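Local coordinates for SUMO1 linked HERC2 ZZ domain (Small ubiquitin-related modifier 1,E3 ubiquitin-protein ligase HERC2) (Homo sapiens, PDB 6WW3), which joins a SUMO1 tail to the HERC2 ZZ domain, a zinc-binding module of a ubiquitin ligase that binds histone H3 and SUMO1, at residues G10-C13 against M18-I21; D14-F19 against E38-T43; G23-C28 against D33-E38; K44-N47 against T51-R54. All blocks are in the same frame, centred on the assembly; numbering follows the deposited sequence.

How the contacts relate
All four contacts lie in the ZZ part of the fusion, and two zinc ions 14.0 Å apart (ZN of chain C to ZN of chain D) tie them together. Contacts 1, 2 and 3 share the four-cysteine zinc: Cys13, Cys16 with Cys40, and Cys37 respectively. Contacts 3 and 4 share the second zinc through Cys28 and His46. Contact 3, the hairpin, is therefore common to both sites. Asp14 N of contact 2 probably bonds to Asp35 O of contact 3 (2.8 Å). Lys27 O of contact 3 probably takes Gly53 N of contact 4 (2.8 Å). Contacts 1 and 4 lie farthest apart, with centres about 16 Å from each other.

Contact 1. Residues G10-C13 against M18-I21; sequences GVTC and MFPI. With ZN (zinc ion), chain C.
Val11 and Ile21, and Cys13 and Met18, are joined by the two backbone hydrogen bonds of this contact, in the ZZ part of the fusion. Ile21 N gives its hydrogen to Val11 O at 3.0 Å. Cys13 N gives its hydrogen to Met18 O at 3.0 Å, almost straight (164°) and in the carbonyl plane. Two CA-H...O contacts back them up: Pro20 CA to Val11 O and Thr12 CA to Met18 O. Pro20 follows a cis peptide bond, and the chain turns there between Phe19 and Ile21.

The apolar part lies round Ile21. Its CG1-CD1 branch comes obliquely against Val11, with Ile21 CD1 3.7 Å from Val11 CG1. The same Ile21 CD1 lies 3.9 Å from Cys13 CB. Val11 CG1 stands opposite its own backbone N (chi1 -177°), and this puts it at that methyl.

The Phe19 ring covers the other end. Gly10 C lies at the ring edge, 3.6 Å from Phe19 CE1. Thr12 OG1 approaches the ring obliquely, 3.2 Å from Phe19 CD1.

The metal part is Cys13 SG, bound to zinc at 2.3 Å. Cys16, Cys37 and Cys40 complete the four-cysteine site. Beyond the contact, Ile21 bonds through its backbone to His8, and the side chains of Val11 and Ile21 rest on Asp35.

The chemistry is that of a small loop folded back on itself. Two backbone bonds and the apolar contacts of Ile21 hold Cys13 against Met18 and Ile21; the zinc ties the loop to the rest of the domain through Cys37 and Cys40.

Contact 2. Residues D14-F19 against E38-T43; sequences DGCQMF and ETCFKT. With ZN (zinc ion), chain C.
Cys40 SG is nearly all that the helix 38-43 offers to the loop 14-19 of the ZZ domain, and this sulfur is already bound to zinc. It sits 3.8 Å from Gly15 C and 3.7 Å from Cys16 CB. Gly15 has no side chain, and the sulfur fills the room a beta carbon would need.

The real link is the metal. Cys16 SG binds the zinc at 2.3 Å and Cys40 SG at 2.2 Å, so the two segments meet through the ion more than through each other. Cys16 holds its sulfur in the crowded position between backbone N and carbonyl carbon (chi1 70°), which turns it to the zinc. Cys40 SG is turned to the ion from a place beside its own backbone N (chi1 -76°). Met18 N also makes a weak hydrogen bond to Cys16 SG, and may draw some charge from this thiolate.

Asp14 OD2 accepts a hydrogen bond from Asp35 N, which ties the loop to the hairpin.

Cys13 and Cys37 complete the site. Two CxxC pairs round one zinc form the first half of the cross-brace arrangement of ZZ zinc fingers.

Contact 3. Residues G23-C28 against D33-E38; sequences GSRFKC and DFDFCE. With ZN (zinc ion), chain C; ZN (zinc ion), chain D.
Phe26 and Phe36 pair as antiparallel hydrogen-bonded neighbours in the central beta hairpin of the ZZ finger. Phe26 N reaches Phe36 O at 3.0 Å, and Phe36 N returns to Phe26 O at 2.8 Å. Cys28 N adds a third bond, to Phe34 O. Lys27 and Asp35 form the non-hydrogen-bonded pair.

The Arg25 side chain leaves CB with CG swung away from the backbone N (chi1 161°) and stays extended to NE. Its CG and CD pass Asp35 OD2 at 4.0 and 3.9 Å. NE then bonds to Asp35 OD2 at 2.8 Å, and NH2 reaches the same OD2 at 2.9 Å. This is a side-on salt bridge: OD2 lies in the guanidinium plane, but both nitrogens come from one face of the carboxylate. A leucine in place of Arg25 would probably leave Asp35 OD2 without its charged mate, and the carboxylate less firmly fixed.

On the other side of the sheet, Phe26 meets Phe36 O at its ring edge and stacks with Phe41. Phe36 offers a ring face to Phe34 CE1. Both zinc sites draw on the hairpin: Cys28 SG binds one ion, and Cys37 SG binds the other and caps the helix 38-43.

At the outer end, one water accepts from Lys27 NZ at 2.6 Å and donates to Asp35 OD1 and Asp33 OD2.

Contact 4. Residues K44-N47 against T51-R54; sequences KKHN and TFGR. With ZN (zinc ion), chain D.
His46 and Phe52 form a T-shaped (edge-to-face) aromatic pair at the surface of the ZZ part, beside its second zinc. The loop 44-47 follows the helix 38-43, and Phe52 begins the strand 52-55. These two side chains carry the contact.

Phe52 presents its edge, and His46 presents a face. The ring centroids are 5.0 Å apart and the planes meet at 66°. Phe52 CZ stands 3.6 Å above the imidazole plane of His46, offset toward the rim. Phe52 CZ is nearest His46 CD2, also at 3.6 Å. Phe52 CE1 lies 3.7 Å from the same His46 CD2. The Phe52 ring plane points at His46 CG. Phe52 CG sits beside its own backbone N (chi1 -72°), and from there the ring reaches across to the loop.

His46 CG lies trans to the amide nitrogen (chi1 -162°), which brings the imidazole in to the strand and the metal. His46 NE2 binds zinc at 2.1 Å. Cys28, Cys31 and His50 complete this Cys2His2 site, the second half of the ZZ cross-brace. The bound ion probably draws electrons from the imidazole.

Two more rings adjoin His46, those of Phe34 and His50. The Phe52 ring also meets Phe36 with nearly parallel planes, and Phe41 edge-to-face. Were Phe52 an alanine, a gap would probably open against this imidazole face, leaving the ring less well held at the zinc.

Next along the strand, Gly53 pairs through its backbone with Lys27 of the strand 25-28.

Contact 1. Residues G10-C13 against M18-I21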
loop_
_atom_site.group_PDB
_atom_site.type_symbol
_atom_site.label_atom_id
_atom_site.label_comp_id
_atom_site.label_asym_id
_atom_site.label_seq_id
_atom_site.Cartn_x
_atom_site.Cartn_y
_atom_site.Cartn_z
ATOM N N GLY A 10 0.842 -4.525 10.737
ATOM C CA GLY A 10 1.155 -3.189 11.199
ATOM C C GLY A 10 1.021 -2.085 10.171
ATOM O O GLY A 10 1.291 -0.927 10.505
ATOM N N VAL A 11 0.578 -2.390 8.952
ATOM C CA VAL A 11 0.500 -1.406 7.873
ATOM C C VAL A 11 -0.970 -1.081 7.638
ATOM O O VAL A 11 -1.772 -1.977 7.338
ATOM C CB VAL A 11 1.172 -1.921 6.589
ATOM C CG1 VAL A 11 1.143 -0.850 5.494
ATOM C CG2 VAL A 11 2.589 -2.340 6.875
ATOM N N THR A 12 -1.320 0.197 7.760
ATOM C CA THR A 12 -2.659 0.692 7.462
ATOM C C THR A 12 -2.649 1.327 6.075
ATOM O O THR A 12 -1.694 2.021 5.718
ATOM C CB THR A 12 -3.092 1.744 8.499
ATOM O OG1 THR A 12 -2.902 1.241 9.827
ATOM C CG2 THR A 12 -4.547 2.142 8.327
ATOM N N CYS A 13 -3.698 1.084 5.283
ATOM C CA CYS A 13 -3.876 1.844 4.045
ATOM C C CYS A 13 -4.436 3.228 4.375
ATOM O O CYS A 13 -5.520 3.348 4.951
ATOM C CB CYS A 13 -4.802 1.130 3.068
ATOM S SG CYS A 13 -5.259 2.155 1.620
ATOM N N MET A 18 -7.887 0.189 5.618
ATOM C CA MET A 18 -7.677 -1.264 5.673
ATOM C C MET A 18 -6.503 -1.584 6.597
ATOM O O MET A 18 -5.462 -0.928 6.529
ATOM C CB MET A 18 -7.398 -1.813 4.267
ATOM C CG MET A 18 -7.003 -3.291 4.200
ATOM S SD MET A 18 -6.351 -3.797 2.591
ATOM C CE MET A 18 -7.779 -3.569 1.539
ATOM N N PHE A 19 -6.692 -2.554 7.495
ATOM C CA PHE A 19 -5.636 -2.935 8.441
ATOM C C PHE A 19 -5.758 -4.377 8.928
ATOM O O PHE A 19 -6.776 -4.753 9.501
ATOM C CB PHE A 19 -5.638 -2.016 9.661
ATOM C CG PHE A 19 -4.585 -2.360 10.674
ATOM C CD1 PHE A 19 -3.288 -1.899 10.523
ATOM C CD2 PHE A 19 -4.878 -3.179 11.743
ATOM C CE1 PHE A 19 -2.314 -2.224 11.452
ATOM C CE2 PHE A 19 -3.897 -3.521 12.660
ATOM C CZ PHE A 19 -2.619 -3.039 12.513
ATOM N N PRO A 20 -4.711 -5.185 8.715
ATOM C CA PRO A 20 -3.500 -4.842 7.964
ATOM C C PRO A 20 -3.798 -4.846 6.478
ATOM O O PRO A 20 -4.827 -5.429 6.098
ATOM C CB PRO A 20 -2.535 -5.980 8.311
ATOM C CG PRO A 20 -3.461 -7.161 8.509
ATOM C CD PRO A 20 -4.680 -6.575 9.200
ATOM N N ILE A 21 -2.970 -4.189 5.657
ATOM C CA ILE A 21 -3.142 -4.301 4.215
ATOM C C ILE A 21 -3.006 -5.768 3.819
ATOM O O ILE A 21 -2.055 -6.451 4.222
ATOM C CB ILE A 21 -2.118 -3.428 3.470
ATOM C CG1 ILE A 21 -2.333 -1.940 3.786
ATOM C CG2 ILE A 21 -2.199 -3.670 1.941
ATOM C CD1 ILE A 21 -1.536 -1.013 2.916
HETATM ZN ZN ZN C . -7.127 1.166 0.623
#

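Contact 2. Residues D14-F19 against E38-T43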
loop_
_atom_site.group_PDB
_atom_site.type_symbol
_atom_site.label_atom_id
_atom_site.label_comp_id
_atom_site.label_asym_id
_atom_site.label_seq_id
_atom_site.Cartn_x
_atom_site.Cartn_y
_atom_site.Cartn_z
ATOM N N ASP A 14 -3.715 4.271 4.001
ATOM C CA ASP A 14 -4.181 5.614 4.313
ATOM C C ASP A 14 -5.348 6.051 3.449
ATOM O O ASP A 14 -5.918 7.108 3.720
ATOM C CB ASP A 14 -3.036 6.612 4.179
ATOM C CG ASP A 14 -1.958 6.374 5.210
ATOM O OD1 ASP A 14 -2.238 6.593 6.396
ATOM O OD2 ASP A 14 -0.840 5.960 4.844
ATOM N N GLY A 15 -5.710 5.279 2.431
ATOM C CA GLY A 15 -6.838 5.613 1.591
ATOM C C GLY A 15 -8.170 5.139 2.135
ATOM O O GLY A 15 -9.163 5.864 2.050
ATOM N N CYS A 16 -8.198 3.933 2.721
ATOM C CA CYS A 16 -9.437 3.294 3.139
ATOM C C CYS A 16 -9.375 2.718 4.544
ATOM O O CYS A 16 -10.342 2.077 4.970
ATOM C CB CYS A 16 -9.826 2.178 2.152
ATOM S SG CYS A 16 -8.753 0.725 2.194
ATOM N N GLN A 17 -8.262 2.909 5.257
ATOM C CA GLN A 17 -8.054 2.430 6.621
ATOM C C GLN A 17 -8.056 0.909 6.731
ATOM O O GLN A 17 -8.181 0.381 7.840
ATOM C CB GLN A 17 -9.093 3.008 7.595
ATOM C CG GLN A 17 -9.251 4.514 7.516
ATOM C CD GLN A 17 -7.927 5.247 7.499
ATOM O OE1 GLN A 17 -7.691 6.091 6.639
ATOM N NE2 GLN A 17 -7.055 4.930 8.449
ATOM N N MET A 18 -7.887 0.189 5.618
ATOM C CA MET A 18 -7.677 -1.264 5.673
ATOM C C MET A 18 -6.503 -1.584 6.597
ATOM O O MET A 18 -5.462 -0.928 6.529
ATOM C CB MET A 18 -7.398 -1.813 4.267
ATOM C CG MET A 18 -7.003 -3.291 4.200
ATOM S SD MET A 18 -6.351 -3.797 2.591
ATOM C CE MET A 18 -7.779 -3.569 1.539
ATOM N N PHE A 19 -6.692 -2.554 7.495
ATOM C CA PHE A 19 -5.636 -2.935 8.441
ATOM C C PHE A 19 -5.758 -4.377 8.928
ATOM O O PHE A 19 -6.776 -4.753 9.501
ATOM C CB PHE A 19 -5.638 -2.016 9.661
ATOM C CG PHE A 19 -4.585 -2.360 10.674
ATOM C CD1 PHE A 19 -3.288 -1.899 10.523
ATOM C CD2 PHE A 19 -4.878 -3.179 11.743
ATOM C CE1 PHE A 19 -2.314 -2.224 11.452
ATOM C CE2 PHE A 19 -3.897 -3.521 12.660
ATOM C CZ PHE A 19 -2.619 -3.039 12.513
ATOM N N GLU A 38 -3.915 -1.911 -2.953
ATOM C CA GLU A 38 -3.845 -1.844 -4.412
ATOM C C GLU A 38 -5.056 -1.130 -5.001
ATOM O O GLU A 38 -4.907 -0.316 -5.921
ATOM C CB GLU A 38 -3.691 -3.236 -5.027
ATOM C CG GLU A 38 -3.597 -3.197 -6.555
ATOM C CD GLU A 38 -3.102 -4.499 -7.168
ATOM O OE1 GLU A 38 -2.604 -5.374 -6.429
ATOM O OE2 GLU A 38 -3.242 -4.656 -8.394
ATOM N N THR A 39 -6.260 -1.414 -4.493
ATOM C CA THR A 39 -7.439 -0.712 -4.992
ATOM C C THR A 39 -7.294 0.792 -4.800
ATOM O O THR A 39 -7.518 1.570 -5.729
ATOM C CB THR A 39 -8.708 -1.198 -4.295
ATOM O OG1 THR A 39 -8.888 -2.598 -4.528
ATOM C CG2 THR A 39 -9.907 -0.437 -4.852
ATOM N N CYS A 40 -6.893 1.218 -3.597
ATOM C CA CYS A 40 -6.687 2.643 -3.352
ATOM C C CYS A 40 -5.592 3.203 -4.243
ATOM O O CYS A 40 -5.709 4.328 -4.748
ATOM C CB CYS A 40 -6.340 2.884 -1.885
ATOM S SG CYS A 40 -7.752 2.779 -0.806
ATOM N N PHE A 41 -4.513 2.437 -4.443
ATOM C CA PHE A 41 -3.439 2.908 -5.308
ATOM C C PHE A 41 -3.947 3.203 -6.709
ATOM O O PHE A 41 -3.450 4.124 -7.360
ATOM C CB PHE A 41 -2.300 1.894 -5.376
ATOM C CG PHE A 41 -1.253 2.244 -6.402
ATOM C CD1 PHE A 41 -0.459 3.381 -6.247
ATOM C CD2 PHE A 41 -1.064 1.450 -7.518
ATOM C CE1 PHE A 41 0.501 3.719 -7.189
ATOM C CE2 PHE A 41 -0.095 1.774 -8.474
ATOM C CZ PHE A 41 0.683 2.912 -8.312
ATOM N N LYS A 42 -4.916 2.418 -7.195
ATOM C CA LYS A 42 -5.453 2.573 -8.539
ATOM C C LYS A 42 -6.546 3.632 -8.641
ATOM O O LYS A 42 -6.905 4.000 -9.762
ATOM C CB LYS A 42 -6.041 1.246 -9.043
ATOM C CG LYS A 42 -5.082 0.080 -9.241
ATOM C CD LYS A 42 -4.091 0.304 -10.331
ATOM C CE LYS A 42 -3.340 -0.992 -10.594
ATOM N NZ LYS A 42 -2.146 -0.790 -11.470
ATOM N N THR A 43 -7.119 4.106 -7.525
ATOM C CA THR A 43 -8.329 4.927 -7.618
ATOM C C THR A 43 -8.265 6.239 -6.848
ATOM O O THR A 43 -9.008 7.175 -7.157
ATOM C CB THR A 43 -9.556 4.135 -7.145
ATOM O OG1 THR A 43 -9.409 3.780 -5.761
ATOM C CG2 THR A 43 -9.724 2.873 -7.964
HETATM ZN ZN ZN C . -7.127 1.166 0.623
#

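Contact 3. Residues G23-C28 against D33-E38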
loop_
_atom_site.group_PDB
_atom_site.type_symbol
_atom_site.label_atom_id
_atom_site.label_comp_id
_atom_site.label_asym_id
_atom_site.label_seq_id
_atom_site.Cartn_x
_atom_site.Cartn_y
_atom_site.Cartn_z
ATOM N N GLY A 23 -2.858 -8.219 0.229
ATOM C CA GLY A 23 -2.427 -8.028 -1.140
ATOM C C GLY A 23 -1.124 -7.252 -1.229
ATOM O O GLY A 23 -0.337 -7.191 -0.277
ATOM N N SER A 24 -0.887 -6.660 -2.403
ATOM C CA SER A 24 0.310 -5.847 -2.577
ATOM C C SER A 24 0.153 -4.516 -1.854
ATOM O O SER A 24 -0.921 -3.909 -1.847
ATOM C CB SER A 24 0.622 -5.602 -4.055
ATOM O OG SER A 24 0.997 -6.801 -4.716
ATOM N N ARG A 25 1.243 -4.072 -1.240
ATOM C CA ARG A 25 1.310 -2.818 -0.506
ATOM C C ARG A 25 2.054 -1.781 -1.339
ATOM O O ARG A 25 3.091 -2.078 -1.934
ATOM C CB ARG A 25 2.028 -3.048 0.829
ATOM C CG ARG A 25 2.573 -1.813 1.499
ATOM C CD ARG A 25 3.546 -2.158 2.618
ATOM N NE ARG A 25 3.992 -0.947 3.306
ATOM C CZ ARG A 25 4.974 -0.880 4.197
ATOM N NH1 ARG A 25 5.652 -1.964 4.536
ATOM N NH2 ARG A 25 5.276 0.292 4.749
ATOM N N PHE A 26 1.535 -0.562 -1.382
ATOM C CA PHE A 26 2.170 0.512 -2.144
ATOM C C PHE A 26 2.578 1.628 -1.189
ATOM O O PHE A 26 1.727 2.388 -0.718
ATOM C CB PHE A 26 1.247 1.031 -3.247
ATOM C CG PHE A 26 0.968 0.011 -4.319
ATOM C CD1 PHE A 26 1.724 -0.009 -5.484
ATOM C CD2 PHE A 26 -0.015 -0.957 -4.138
ATOM C CE1 PHE A 26 1.485 -0.961 -6.465
ATOM C CE2 PHE A 26 -0.257 -1.913 -5.112
ATOM C CZ PHE A 26 0.495 -1.905 -6.280
ATOM N N LYS A 27 3.883 1.742 -0.927
ATOM C CA LYS A 27 4.411 2.754 -0.016
ATOM C C LYS A 27 4.890 3.969 -0.804
ATOM O O LYS A 27 5.678 3.835 -1.742
ATOM C CB LYS A 27 5.561 2.194 0.824
ATOM C CG LYS A 27 6.176 3.254 1.771
ATOM C CD LYS A 27 7.224 2.650 2.708
ATOM C CE LYS A 27 7.944 3.713 3.542
ATOM N NZ LYS A 27 7.027 4.608 4.314
ATOM N N CYS A 28 4.415 5.147 -0.430
ATOM C CA CYS A 28 4.879 6.358 -1.098
ATOM C C CYS A 28 6.335 6.625 -0.753
ATOM O O CYS A 28 6.718 6.568 0.418
ATOM C CB CYS A 28 4.029 7.566 -0.718
ATOM S SG CYS A 28 4.518 9.013 -1.669
ATOM N N ASP A 33 5.125 8.617 5.778
ATOM C CA ASP A 33 4.611 7.361 6.308
ATOM C C ASP A 33 3.253 7.062 5.680
ATOM O O ASP A 33 2.243 7.015 6.380
ATOM C CB ASP A 33 4.516 7.456 7.838
ATOM C CG ASP A 33 3.976 6.190 8.497
ATOM O OD1 ASP A 33 3.160 6.348 9.412
ATOM O OD2 ASP A 33 4.355 5.059 8.123
ATOM N N PHE A 34 3.208 6.889 4.355
ATOM C CA PHE A 34 1.946 6.812 3.626
ATOM C C PHE A 34 1.917 5.548 2.776
ATOM O O PHE A 34 2.830 5.314 1.978
ATOM C CB PHE A 34 1.742 8.058 2.749
ATOM C CG PHE A 34 0.362 8.163 2.121
ATOM C CD1 PHE A 34 0.022 7.390 1.020
ATOM C CD2 PHE A 34 -0.583 9.046 2.633
ATOM C CE1 PHE A 34 -1.250 7.481 0.442
ATOM C CE2 PHE A 34 -1.846 9.158 2.059
ATOM C CZ PHE A 34 -2.180 8.367 0.955
ATOM N N ASP A 35 0.845 4.772 2.913
ATOM C CA ASP A 35 0.681 3.512 2.199
ATOM C C ASP A 35 -0.716 3.429 1.602
ATOM O O ASP A 35 -1.675 3.959 2.163
ATOM C CB ASP A 35 0.917 2.301 3.116
ATOM C CG ASP A 35 2.289 2.316 3.771
ATOM O OD1 ASP A 35 2.422 2.903 4.863
ATOM O OD2 ASP A 35 3.225 1.718 3.211
ATOM N N PHE A 36 -0.814 2.757 0.451
ATOM C CA PHE A 36 -2.069 2.435 -0.219
ATOM C C PHE A 36 -2.208 0.926 -0.353
ATOM O O PHE A 36 -1.236 0.245 -0.675
ATOM C CB PHE A 36 -2.107 3.011 -1.640
ATOM C CG PHE A 36 -2.649 4.402 -1.742
ATOM C CD1 PHE A 36 -3.616 4.862 -0.867
ATOM C CD2 PHE A 36 -2.212 5.244 -2.753
ATOM C CE1 PHE A 36 -4.131 6.137 -0.995
ATOM C CE2 PHE A 36 -2.727 6.525 -2.880
ATOM C CZ PHE A 36 -3.686 6.968 -2.000
ATOM N N CYS A 37 -3.418 0.406 -0.177
ATOM C CA CYS A 37 -3.686 -0.908 -0.738
ATOM C C CYS A 37 -3.804 -0.777 -2.259
ATOM O O CYS A 37 -3.766 0.325 -2.815
ATOM C CB CYS A 37 -4.942 -1.525 -0.125
ATOM S SG CYS A 37 -6.485 -0.775 -0.695
ATOM N N GLU A 38 -3.915 -1.911 -2.953
ATOM C CA GLU A 38 -3.845 -1.844 -4.412
ATOM C C GLU A 38 -5.056 -1.130 -5.001
ATOM O O GLU A 38 -4.907 -0.316 -5.921
ATOM C CB GLU A 38 -3.691 -3.236 -5.027
ATOM C CG GLU A 38 -3.597 -3.197 -6.555
ATOM C CD GLU A 38 -3.102 -4.499 -7.168
ATOM O OE1 GLU A 38 -2.604 -5.374 -6.429
ATOM O OE2 GLU A 38 -3.242 -4.656 -8.394
HETATM ZN ZN ZN C . -7.127 1.166 0.623
HETATM ZN ZN ZN D . 2.996 10.705 -1.216
HETATM O O HOH W 1 -3.638 -4.530 -1.771
HETATM O O HOH W 2 -3.060 -6.575 -4.242
HETATM O O HOH W 3 5.917 6.784 3.027
HETATM O O HOH W 4 4.931 3.728 5.633
HETATM O O HOH W 5 7.075 4.634 7.211
#

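Contact 4. Residues K44-N47 against T51-R54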
loop_
_atom_site.group_PDB
_atom_site.type_symbol
_atom_site.label_atom_id
_atom_site.label_comp_id
_atom_site.label_asym_id
_atom_site.label_seq_id
_atom_site.Cartn_x
_atom_site.Cartn_y
_atom_site.Cartn_z
ATOM N N LYS A 44 -7.455 6.308 -5.803
ATOM C CA LYS A 44 -7.402 7.515 -4.994
ATOM C C LYS A 44 -6.457 8.532 -5.603
ATOM O O LYS A 44 -5.438 8.185 -6.204
ATOM C CB LYS A 44 -6.969 7.218 -3.557
ATOM C CG LYS A 44 -8.098 7.057 -2.544
ATOM C CD LYS A 44 -9.012 5.923 -2.821
ATOM C CE LYS A 44 -9.819 5.609 -1.582
ATOM N NZ LYS A 44 -10.820 4.553 -1.884
ATOM N N LYS A 45 -6.797 9.804 -5.418
ATOM C CA LYS A 45 -5.940 10.886 -5.867
ATOM C C LYS A 45 -4.790 11.093 -4.882
ATOM O O LYS A 45 -4.964 10.987 -3.664
ATOM C CB LYS A 45 -6.775 12.157 -6.036
ATOM N N HIS A 46 -3.604 11.354 -5.426
ATOM C CA HIS A 46 -2.402 11.563 -4.637
ATOM C C HIS A 46 -1.497 12.456 -5.465
ATOM O O HIS A 46 -1.618 12.491 -6.691
ATOM C CB HIS A 46 -1.702 10.234 -4.301
ATOM C CG HIS A 46 -0.737 10.322 -3.157
ATOM N ND1 HIS A 46 -1.134 10.246 -1.842
ATOM C CD2 HIS A 46 0.609 10.476 -3.133
ATOM C CE1 HIS A 46 -0.078 10.349 -1.057
ATOM N NE2 HIS A 46 0.991 10.501 -1.815
ATOM N N ASN A 47 -0.592 13.170 -4.788
ATOM C CA ASN A 47 0.348 14.042 -5.479
ATOM C C ASN A 47 0.937 13.303 -6.663
ATOM O O ASN A 47 1.526 12.234 -6.503
ATOM C CB ASN A 47 1.445 14.493 -4.511
ATOM C CG ASN A 47 2.445 15.461 -5.143
ATOM O OD1 ASN A 47 2.955 15.220 -6.236
ATOM N ND2 ASN A 47 2.762 16.536 -4.431
ATOM N N THR A 51 5.963 9.015 -6.152
ATOM C CA THR A 51 6.059 7.683 -6.744
ATOM C C THR A 51 5.967 6.668 -5.617
ATOM O O THR A 51 6.441 6.923 -4.508
ATOM C CB THR A 51 7.366 7.463 -7.530
ATOM O OG1 THR A 51 8.485 7.636 -6.653
ATOM C CG2 THR A 51 7.478 8.450 -8.696
ATOM N N PHE A 52 5.318 5.543 -5.891
ATOM C CA PHE A 52 5.113 4.489 -4.907
ATOM C C PHE A 52 6.008 3.285 -5.191
ATOM O O PHE A 52 6.219 2.917 -6.349
ATOM C CB PHE A 52 3.647 4.046 -4.902
ATOM C CG PHE A 52 2.710 5.046 -4.294
ATOM C CD1 PHE A 52 2.349 6.197 -4.987
ATOM C CD2 PHE A 52 2.192 4.833 -3.031
ATOM C CE1 PHE A 52 1.489 7.112 -4.432
ATOM C CE2 PHE A 52 1.319 5.746 -2.460
ATOM C CZ PHE A 52 0.967 6.883 -3.157
ATOM N N GLY A 53 6.494 2.650 -4.132
ATOM C CA GLY A 53 7.205 1.390 -4.244
ATOM C C GLY A 53 6.264 0.234 -3.971
ATOM O O GLY A 53 5.506 0.253 -3.001
ATOM N N ARG A 54 6.279 -0.753 -4.867
ATOM C CA ARG A 54 5.431 -1.924 -4.684
ATOM C C ARG A 54 6.112 -2.926 -3.759
ATOM O O ARG A 54 7.214 -3.403 -4.051
ATOM C CB ARG A 54 5.111 -2.593 -6.016
ATOM C CG ARG A 54 4.117 -3.736 -5.859
ATOM C CD ARG A 54 4.118 -4.631 -7.098
ATOM N NE ARG A 54 3.148 -4.223 -8.105
ATOM C CZ ARG A 54 2.013 -4.873 -8.359
ATOM N NH1 ARG A 54 1.699 -5.961 -7.669
ATOM N NH2 ARG A 54 1.188 -4.433 -9.302
HETATM ZN ZN ZN D . 2.996 10.705 -1.216
#